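Local coordinates for protein putative methyltransferase (Emericella variicolor, PDB 7DMB) that probably transfers a methyl group from S-adenosylmethionine, acting in trans with a polyketide synthase in calbistrin biosynthesis, and binds the by-product S-adenosyl-L-homocysteine, at residues A[207-212]-A[239-244]; A[264-269]-A[298-303]. One frame throughout, in Å; residues are numbered along the deposited sequence.

Interaction 1 of 2, residues A[207-212]-A[239-244]. With SAH (S-adenosyl-L-homocysteine), chain C.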
ATOM      1  N   ALA A 207       4.237   3.637  -9.060  1.00 12.59           N
ATOM      2  CA  ALA A 207       5.331   2.896  -8.448  1.00 12.49           C
ATOM      3  C   ALA A 207       6.014   3.687  -7.335  1.00 13.91           C
ATOM      4  O   ALA A 207       6.622   3.086  -6.439  1.00 11.82           O
ATOM      5  CB  ALA A 207       6.339   2.522  -9.522  1.00 11.57           C
ATOM      6  N   GLY A 208       5.944   5.007  -7.401  1.00 14.26           N
ATOM      7  CA  GLY A 208       6.358   5.869  -6.308  1.00 16.78           C
ATOM      8  C   GLY A 208       7.814   5.714  -5.947  1.00 15.15           C
ATOM      9  O   GLY A 208       8.706   5.907  -6.776  1.00 16.38           O
ATOM     10  N   THR A 209       8.045   5.392  -4.666  1.00 16.93           N
ATOM     11  CA  THR A 209       9.379   5.152  -4.126  1.00 19.04           C
ATOM     12  C   THR A 209       9.990   3.854  -4.639  1.00 15.98           C
ATOM     13  O   THR A 209      11.194   3.655  -4.485  1.00 15.38           O
ATOM     14  CB  THR A 209       9.326   5.103  -2.593  1.00 17.33           C
ATOM     15  OG1 THR A 209       8.700   3.877  -2.175  1.00 14.15           O
ATOM     16  CG2 THR A 209       8.533   6.280  -2.041  1.00 16.93           C
ATOM     17  N   GLY A 210       9.183   2.958  -5.197  1.00 14.53           N
ATOM     18  CA  GLY A 210       9.683   1.718  -5.747  1.00 11.42           C
ATOM     19  C   GLY A 210       9.668   0.539  -4.811  1.00 12.03           C
ATOM     20  O   GLY A 210      10.353  -0.451  -5.083  1.00 15.76           O
ATOM     21  N   GLY A 211       8.907   0.594  -3.720  1.00 14.50           N
ATOM     22  CA  GLY A 211       8.931  -0.507  -2.766  1.00 14.66           C
ATOM     23  C   GLY A 211       8.517  -1.826  -3.385  1.00 13.14           C
ATOM     24  O   GLY A 211       9.134  -2.864  -3.142  1.00 13.50           O
ATOM     25  N   THR A 212       7.465  -1.801  -4.202  1.00 14.37           N
ATOM     26  CA  THR A 212       7.049  -3.017  -4.886  1.00 15.18           C
ATOM     27  C   THR A 212       7.885  -3.276  -6.141  1.00 10.44           C
ATOM     28  O   THR A 212       8.182  -4.434  -6.458  1.00 13.04           O
ATOM     29  CB  THR A 212       5.558  -2.931  -5.212  1.00 15.33           C
ATOM     30  OG1 THR A 212       4.825  -2.801  -3.988  1.00 13.38           O
ATOM     31  CG2 THR A 212       5.101  -4.183  -5.944  1.00  9.83           C
ATOM     32  N   PRO A 239       6.076  12.796 -11.783  1.00 24.15           N
ATOM     33  CA  PRO A 239       7.447  12.554 -12.261  1.00 17.90           C
ATOM     34  C   PRO A 239       8.520  12.881 -11.238  1.00 21.45           C
ATOM     35  O   PRO A 239       9.693  12.601 -11.498  1.00 20.71           O
ATOM     36  CB  PRO A 239       7.560  13.475 -13.493  1.00 20.98           C
ATOM     37  CG  PRO A 239       6.127  13.877 -13.824  1.00 21.74           C
ATOM     38  CD  PRO A 239       5.427  13.907 -12.505  1.00 21.62           C
ATOM     39  N   LEU A 240       8.166  13.463 -10.089  1.00 22.69           N
ATOM     40  CA  LEU A 240       9.179  13.814  -9.101  1.00 23.09           C
ATOM     41  C   LEU A 240       9.870  12.584  -8.523  1.00 21.64           C
ATOM     42  O   LEU A 240      10.956  12.709  -7.954  1.00 23.50           O
ATOM     43  CB  LEU A 240       8.550  14.651  -7.984  1.00 21.32           C
ATOM     44  CG  LEU A 240       8.090  16.032  -8.468  1.00 28.35           C
ATOM     45  CD1 LEU A 240       7.346  16.788  -7.365  1.00 26.52           C
ATOM     46  CD2 LEU A 240       9.273  16.846  -9.015  1.00 26.23           C
ATOM     47  N   PHE A 241       9.271  11.403  -8.680  1.00 22.53           N
ATOM     48  CA  PHE A 241       9.840  10.156  -8.190  1.00 16.61           C
ATOM     49  C   PHE A 241      10.963   9.620  -9.073  1.00 19.95           C
ATOM     50  O   PHE A 241      11.724   8.759  -8.622  1.00 23.39           O
ATOM     51  CB  PHE A 241       8.733   9.092  -8.091  1.00 20.42           C
ATOM     52  CG  PHE A 241       7.795   9.285  -6.920  1.00 19.65           C
ATOM     53  CD1 PHE A 241       8.261   9.164  -5.611  1.00 19.63           C
ATOM     54  CD2 PHE A 241       6.458   9.580  -7.123  1.00 19.90           C
ATOM     55  CE1 PHE A 241       7.415   9.341  -4.514  1.00 16.67           C
ATOM     56  CE2 PHE A 241       5.586   9.751  -6.030  1.00 20.92           C
ATOM     57  CZ  PHE A 241       6.071   9.630  -4.721  1.00 20.04           C
ATOM     58  N   PHE A 242      11.095  10.108 -10.309  1.00 19.06           N
ATOM     59  CA  PHE A 242      11.820   9.340 -11.320  1.00 21.57           C
ATOM     60  C   PHE A 242      13.335   9.354 -11.088  1.00 17.59           C
ATOM     61  O   PHE A 242      14.008   8.346 -11.335  1.00 17.89           O
ATOM     62  CB  PHE A 242      11.475   9.864 -12.715  1.00 17.51           C
ATOM     63  CG  PHE A 242      10.057   9.586 -13.138  1.00 22.39           C
ATOM     64  CD1 PHE A 242       9.237   8.741 -12.385  1.00 16.28           C
ATOM     65  CD2 PHE A 242       9.540  10.160 -14.291  1.00 16.34           C
ATOM     66  CE1 PHE A 242       7.922   8.489 -12.767  1.00 13.52           C
ATOM     67  CE2 PHE A 242       8.228   9.900 -14.683  1.00 18.97           C
ATOM     68  CZ  PHE A 242       7.424   9.062 -13.918  1.00 16.37           C
ATOM     69  N   ASP A 243      13.895  10.468 -10.603  1.00 24.57           N
ATOM     70  CA  ASP A 243      15.345  10.527 -10.396  1.00 22.80           C
ATOM     71  C   ASP A 243      15.798   9.475  -9.390  1.00 19.37           C
ATOM     72  O   ASP A 243      16.702   8.678  -9.665  1.00 16.20           O
ATOM     73  CB  ASP A 243      15.762  11.930  -9.950  1.00 19.44           C
ATOM     74  CG  ASP A 243      15.723  12.932 -11.093  1.00 19.28           C
ATOM     75  OD1 ASP A 243      15.968  12.504 -12.236  1.00 24.72           O
ATOM     76  OD2 ASP A 243      15.427  14.123 -10.872  1.00 23.34           O
ATOM     77  N   SER A 244      15.148   9.425  -8.228  1.00 17.46           N
ATOM     78  CA  SER A 244      15.592   8.491  -7.203  1.00 22.25           C
ATOM     79  C   SER A 244      15.352   7.046  -7.623  1.00 19.28           C
ATOM     80  O   SER A 244      16.145   6.153  -7.294  1.00 20.56           O
ATOM     81  CB  SER A 244      14.883   8.801  -5.878  1.00 29.08           C
ATOM     82  OG  SER A 244      14.806   7.634  -5.077  1.00 37.34           O
TER
HETATM   83  N   SAH C 401       3.802   2.159  -4.867  1.00 15.46           N
HETATM   84  CA  SAH C 401       4.131   3.135  -3.792  1.00 14.67           C
HETATM   85  CB  SAH C 401       3.279   2.913  -2.537  1.00 15.20           C
HETATM   86  CG  SAH C 401       1.903   3.536  -2.639  1.00 17.36           C
HETATM   87  SD  SAH C 401       1.903   5.355  -2.600  1.00 20.33           S
HETATM   88  C   SAH C 401       5.616   3.014  -3.438  1.00 17.36           C
HETATM   89  O   SAH C 401       6.231   4.084  -3.252  1.00 17.92           O
HETATM   90  OXT SAH C 401       6.103   1.859  -3.391  1.00 15.90           O
HETATM   91  C5' SAH C 401       0.779   5.729  -3.970  1.00 18.53           C
HETATM   92  C4' SAH C 401       1.522   6.161  -5.216  1.00 17.74           C
HETATM   93  O4' SAH C 401       0.581   6.259  -6.313  1.00 14.96           O
HETATM   94  C3' SAH C 401       2.193   7.532  -5.094  1.00 16.97           C
HETATM   95  O3' SAH C 401       3.527   7.448  -5.578  1.00 18.10           O
HETATM   96  C2' SAH C 401       1.293   8.439  -5.939  1.00 16.11           C
HETATM   97  O2' SAH C 401       1.951   9.530  -6.547  1.00 17.30           O
HETATM   98  C1' SAH C 401       0.772   7.474  -6.995  1.00 15.98           C
HETATM   99  N9  SAH C 401      -0.513   7.882  -7.553  1.00 13.67           N
HETATM  100  C8  SAH C 401      -1.508   8.538  -6.873  1.00 16.71           C
HETATM  101  N7  SAH C 401      -2.567   8.781  -7.601  1.00 11.81           N
HETATM  102  C5  SAH C 401      -2.250   8.266  -8.849  1.00 14.15           C
HETATM  103  C6  SAH C 401      -2.967   8.218 -10.060  1.00 15.14           C
HETATM  104  N6  SAH C 401      -4.188   8.721 -10.212  1.00 11.64           N
HETATM  105  N1  SAH C 401      -2.362   7.628 -11.121  1.00 14.53           N
HETATM  106  C2  SAH C 401      -1.131   7.127 -10.957  1.00 11.65           C
HETATM  107  N3  SAH C 401      -0.366   7.112  -9.869  1.00 15.63           N
HETATM  108  C4  SAH C 401      -0.985   7.705  -8.832  1.00 12.32           C
HETATM  109  O   HOH W   1      11.193   7.121  -6.478  1.00 23.73           O
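A water bridges G208 and F241, donating to G208 O at 2.8 Å and to F241 O at 2.7 Å; G208 O also lies 3.4 Å from F241 CB. The F241 ring lies flat against the glycine, with G208 CA over the ring centre in a CH-pi contact, 3.7 Å from the centroid and 8° off the normal. CG of F241 stands anti to its own carbonyl carbon (chi1 -75°), which brings the ring face against G208; CE2 also comes 3.1 Å from O3' of the SAH ribose. T209 adds a looser touch, CG2 to the ring's CE1. The backbone N of T209 (2.6 Å) and its OG1 (2.7 Å) both donate to carboxylate O of SAH, while G211 N serves OXT at 3.1 Å. The type II' turn from A207 to G210 presents the T209 donors, and G211 N follows it at the start of helix 211-220; the positive phi of G208 suits a glycine. D236, at the end of strand 229-236, accepts weakly from G208 N and also binds SAH. This is the glycine-rich loop between the first strand and helix of a Rossmann-like, class I methyltransferase fold, holding the amino-acid end of SAH.

Interaction 2 of 2, residues A[264-269]-A[298-303]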
ATOM      1  N   LYS A 264      -7.408   8.399 -15.686  1.00 19.18           N
ATOM      2  CA  LYS A 264      -7.769   8.950 -16.983  1.00 18.55           C
ATOM      3  C   LYS A 264      -7.251   8.039 -18.084  1.00 18.92           C
ATOM      4  O   LYS A 264      -6.378   7.197 -17.859  1.00 16.86           O
ATOM      5  CB  LYS A 264      -7.205  10.361 -17.182  1.00 19.94           C
ATOM      6  CG  LYS A 264      -7.788  11.376 -16.224  1.00 23.84           C
ATOM      7  CD  LYS A 264      -7.025  12.684 -16.280  1.00 22.08           C
ATOM      8  CE  LYS A 264      -7.402  13.551 -15.092  1.00 21.60           C
ATOM      9  NZ  LYS A 264      -8.016  14.830 -15.497  1.00 29.21           N
ATOM     10  N   ASP A 265      -7.789   8.230 -19.289  1.00 21.00           N
ATOM     11  CA  ASP A 265      -7.482   7.354 -20.415  1.00 21.06           C
ATOM     12  C   ASP A 265      -5.973   7.303 -20.673  1.00 17.64           C
ATOM     13  O   ASP A 265      -5.354   8.352 -20.923  1.00 19.99           O
ATOM     14  CB  ASP A 265      -8.209   7.817 -21.678  1.00 14.31           C
ATOM     15  CG  ASP A 265      -7.719   7.097 -22.913  1.00 18.41           C
ATOM     16  OD1 ASP A 265      -7.498   5.868 -22.842  1.00 20.25           O
ATOM     17  OD2 ASP A 265      -7.550   7.758 -23.958  1.00 22.88           O
ATOM     18  N   PRO A 266      -5.350   6.121 -20.617  1.00 14.14           N
ATOM     19  CA  PRO A 266      -3.909   6.050 -20.890  1.00 13.75           C
ATOM     20  C   PRO A 266      -3.547   6.272 -22.350  1.00 16.36           C
ATOM     21  O   PRO A 266      -2.470   6.828 -22.621  1.00 16.88           O
ATOM     22  CB  PRO A 266      -3.516   4.646 -20.406  1.00 15.92           C
ATOM     23  CG  PRO A 266      -4.769   3.905 -20.210  1.00 19.68           C
ATOM     24  CD  PRO A 266      -5.892   4.865 -20.076  1.00 16.90           C
ATOM     25  N   VAL A 267      -4.407   5.881 -23.298  1.00 17.67           N
ATOM     26  CA  VAL A 267      -4.091   6.090 -24.714  1.00 13.78           C
ATOM     27  C   VAL A 267      -3.891   7.575 -25.005  1.00 17.30           C
ATOM     28  O   VAL A 267      -2.944   7.965 -25.701  1.00 19.92           O
ATOM     29  CB  VAL A 267      -5.179   5.482 -25.617  1.00 16.20           C
ATOM     30  CG1 VAL A 267      -4.745   5.573 -27.115  1.00 13.57           C
ATOM     31  CG2 VAL A 267      -5.466   4.040 -25.227  1.00 14.28           C
ATOM     32  N   GLU A 268      -4.785   8.428 -24.488  1.00 16.06           N
ATOM     33  CA  GLU A 268      -4.639   9.864 -24.723  1.00 22.24           C
ATOM     34  C   GLU A 268      -3.373  10.416 -24.058  1.00 22.05           C
ATOM     35  O   GLU A 268      -2.795  11.401 -24.543  1.00 21.26           O
ATOM     36  CB  GLU A 268      -5.900  10.601 -24.243  1.00 23.03           C
ATOM     37  CG  GLU A 268      -5.949  12.131 -24.509  1.00 26.54           C
ATOM     38  CD  GLU A 268      -5.948  12.505 -25.998  1.00 30.10           C
ATOM     39  OE1 GLU A 268      -6.392  11.686 -26.835  1.00 24.07           O
ATOM     40  OE2 GLU A 268      -5.490  13.622 -26.328  1.00 33.33           O
ATOM     41  N   GLN A 269      -2.912   9.782 -22.973  1.00 16.13           N
ATOM     42  CA  GLN A 269      -1.667  10.173 -22.311  1.00 14.18           C
ATOM     43  C   GLN A 269      -0.414   9.655 -23.012  1.00 17.52           C
ATOM     44  O   GLN A 269       0.692   9.933 -22.535  1.00 17.57           O
ATOM     45  CB  GLN A 269      -1.669   9.696 -20.852  1.00 15.37           C
ATOM     46  CG  GLN A 269      -2.806  10.284 -20.014  1.00 14.22           C
ATOM     47  CD  GLN A 269      -2.810   9.754 -18.603  1.00 16.17           C
ATOM     48  OE1 GLN A 269      -1.910  10.059 -17.807  1.00 16.45           O
ATOM     49  NE2 GLN A 269      -3.808   8.938 -18.285  1.00 13.11           N
ATOM     50  N   VAL A 298      -6.847   0.370 -16.498  1.00 14.26           N
ATOM     51  CA  VAL A 298      -5.856  -0.704 -16.432  1.00 15.00           C
ATOM     52  C   VAL A 298      -6.113  -1.737 -17.528  1.00 15.70           C
ATOM     53  O   VAL A 298      -5.176  -2.234 -18.161  1.00 16.69           O
ATOM     54  CB  VAL A 298      -5.848  -1.351 -15.036  1.00 13.25           C
ATOM     55  CG1 VAL A 298      -4.971  -2.596 -15.040  1.00 17.49           C
ATOM     56  CG2 VAL A 298      -5.349  -0.370 -13.988  1.00 15.27           C
ATOM     57  N   ARG A 299      -7.384  -2.085 -17.762  1.00 18.07           N
ATOM     58  CA  ARG A 299      -7.707  -3.097 -18.767  1.00 18.20           C
ATOM     59  C   ARG A 299      -7.333  -2.630 -20.169  1.00 17.07           C
ATOM     60  O   ARG A 299      -6.866  -3.427 -20.998  1.00 17.24           O
ATOM     61  CB  ARG A 299      -9.198  -3.445 -18.718  1.00 17.64           C
ATOM     62  CG  ARG A 299      -9.601  -4.522 -19.742  1.00 19.62           C
ATOM     63  CD  ARG A 299     -11.040  -4.361 -20.183  1.00 29.07           C
ATOM     64  NE  ARG A 299     -11.705  -5.643 -20.423  1.00 34.31           N
ATOM     65  CZ  ARG A 299     -11.903  -6.173 -21.629  1.00 38.22           C
ATOM     66  NH1 ARG A 299     -11.471  -5.538 -22.718  1.00 42.82           N
ATOM     67  NH2 ARG A 299     -12.521  -7.344 -21.745  1.00 29.35           N
ATOM     68  N   THR A 300      -7.546  -1.344 -20.455  1.00 16.74           N
ATOM     69  CA  THR A 300      -7.145  -0.783 -21.743  1.00 21.88           C
ATOM     70  C   THR A 300      -5.679  -1.074 -22.045  1.00 19.03           C
ATOM     71  O   THR A 300      -5.323  -1.380 -23.190  1.00 19.90           O
ATOM     72  CB  THR A 300      -7.420   0.726 -21.754  1.00 15.76           C
ATOM     73  OG1 THR A 300      -8.836   0.940 -21.773  1.00 12.85           O
ATOM     74  CG2 THR A 300      -6.796   1.405 -22.958  1.00 14.13           C
ATOM     75  N   LEU A 301      -4.818  -1.018 -21.018  1.00 18.51           N
ATOM     76  CA  LEU A 301      -3.389  -1.256 -21.208  1.00 18.67           C
ATOM     77  C   LEU A 301      -3.054  -2.726 -21.449  1.00 20.04           C
ATOM     78  O   LEU A 301      -2.009  -3.018 -22.052  1.00 16.21           O
ATOM     79  CB  LEU A 301      -2.603  -0.739 -19.993  1.00 16.66           C
ATOM     80  CG  LEU A 301      -2.535   0.780 -19.821  1.00 20.52           C
ATOM     81  CD1 LEU A 301      -2.123   1.169 -18.411  1.00 16.79           C
ATOM     82  CD2 LEU A 301      -1.567   1.394 -20.843  1.00 22.72           C
ATOM     83  N   LEU A 302      -3.904  -3.652 -21.009  1.00 16.25           N
ATOM     84  CA  LEU A 302      -3.551  -5.071 -21.009  1.00 15.71           C
ATOM     85  C   LEU A 302      -3.903  -5.771 -22.322  1.00 17.24           C
ATOM     86  O   LEU A 302      -4.931  -5.488 -22.939  1.00 20.00           O
ATOM     87  CB  LEU A 302      -4.257  -5.772 -19.851  1.00 13.62           C
ATOM     88  CG  LEU A 302      -3.648  -5.409 -18.493  1.00 14.16           C
ATOM     89  CD1 LEU A 302      -4.575  -5.789 -17.327  1.00 10.65           C
ATOM     90  CD2 LEU A 302      -2.273  -6.090 -18.370  1.00 10.87           C
ATOM     91  N   GLN A 303      -3.039  -6.703 -22.735  1.00 16.48           N
ATOM     92  CA  GLN A 303      -3.327  -7.580 -23.860  1.00 17.31           C
ATOM     93  C   GLN A 303      -4.489  -8.507 -23.472  1.00 20.62           C
ATOM     94  O   GLN A 303      -4.848  -8.591 -22.300  1.00 19.50           O
ATOM     95  CB  GLN A 303      -2.089  -8.355 -24.291  1.00 18.59           C
ATOM     96  CG  GLN A 303      -1.582  -9.377 -23.296  1.00 16.86           C
ATOM     97  CD  GLN A 303      -1.546 -10.780 -23.856  1.00 21.02           C
ATOM     98  OE1 GLN A 303      -2.445 -11.207 -24.594  1.00 30.10           O
ATOM     99  NE2 GLN A 303      -0.498 -11.522 -23.502  1.00 21.26           N
TER
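With chi1 at -70°, T300 sets its methyl CG2 anti to the backbone N and facing the loop; V267, whose chi1 of -174° sets CG1 anti to the backbone N, leaves CG2 beside that N and turned to T300. The two methyls meet at 3.7 Å, their side chains crossing at about a right angle. T300 OG1 turns back to bond K296 O one helical turn earlier, so the threonine presents its apolar branch to the loop. Deeper in, P266 and L301 cross obliquely: CB of P266 is 3.8 Å from L301 CD2, and its CG 3.9 Å from L301 CG. No hydrogen bond crosses between 264-269 and 298-303; the loop is shaped from within. D265 OD2 accepts from E268 N at 2.9 Å, met from above the carboxylate plane, an Asx motif spanning P266 and V267. Q269 NE2 donates to D265 O at 3.1 Å, well above that carbonyl's plane, and also to D261 O, tying the turn to a residue that binds SAH. F271 touches both P266 and L301. The loop packs on the C-terminal turn of helix 291-301, whose V298 and L301 rest on strand 276-282 while V298 and R299 reach strand 358-366.

How the interactions relate
Interactions 1 and 2 belong to the same methyltransferase domain and follow each other along the chain, their centres about 20 Å apart and without touching. Both are partly buried. Interaction 1, centred about 14 Å from the centre of the chain, joins two loop-to-helix junctions, after strands 200-205 and 229-236, and is partly built from the ligand pocket: a glycine backbone against an aromatic face, a bridging water and bound SAH. Interaction 2, about 22 Å out, lies between the loop after strand 255-259 and the end of helix 291-301; it is apolar across the contact, running from buried P266 and L301 to exposed V267. Its tie to SAH is indirect, through D261 and I262 just before its loop.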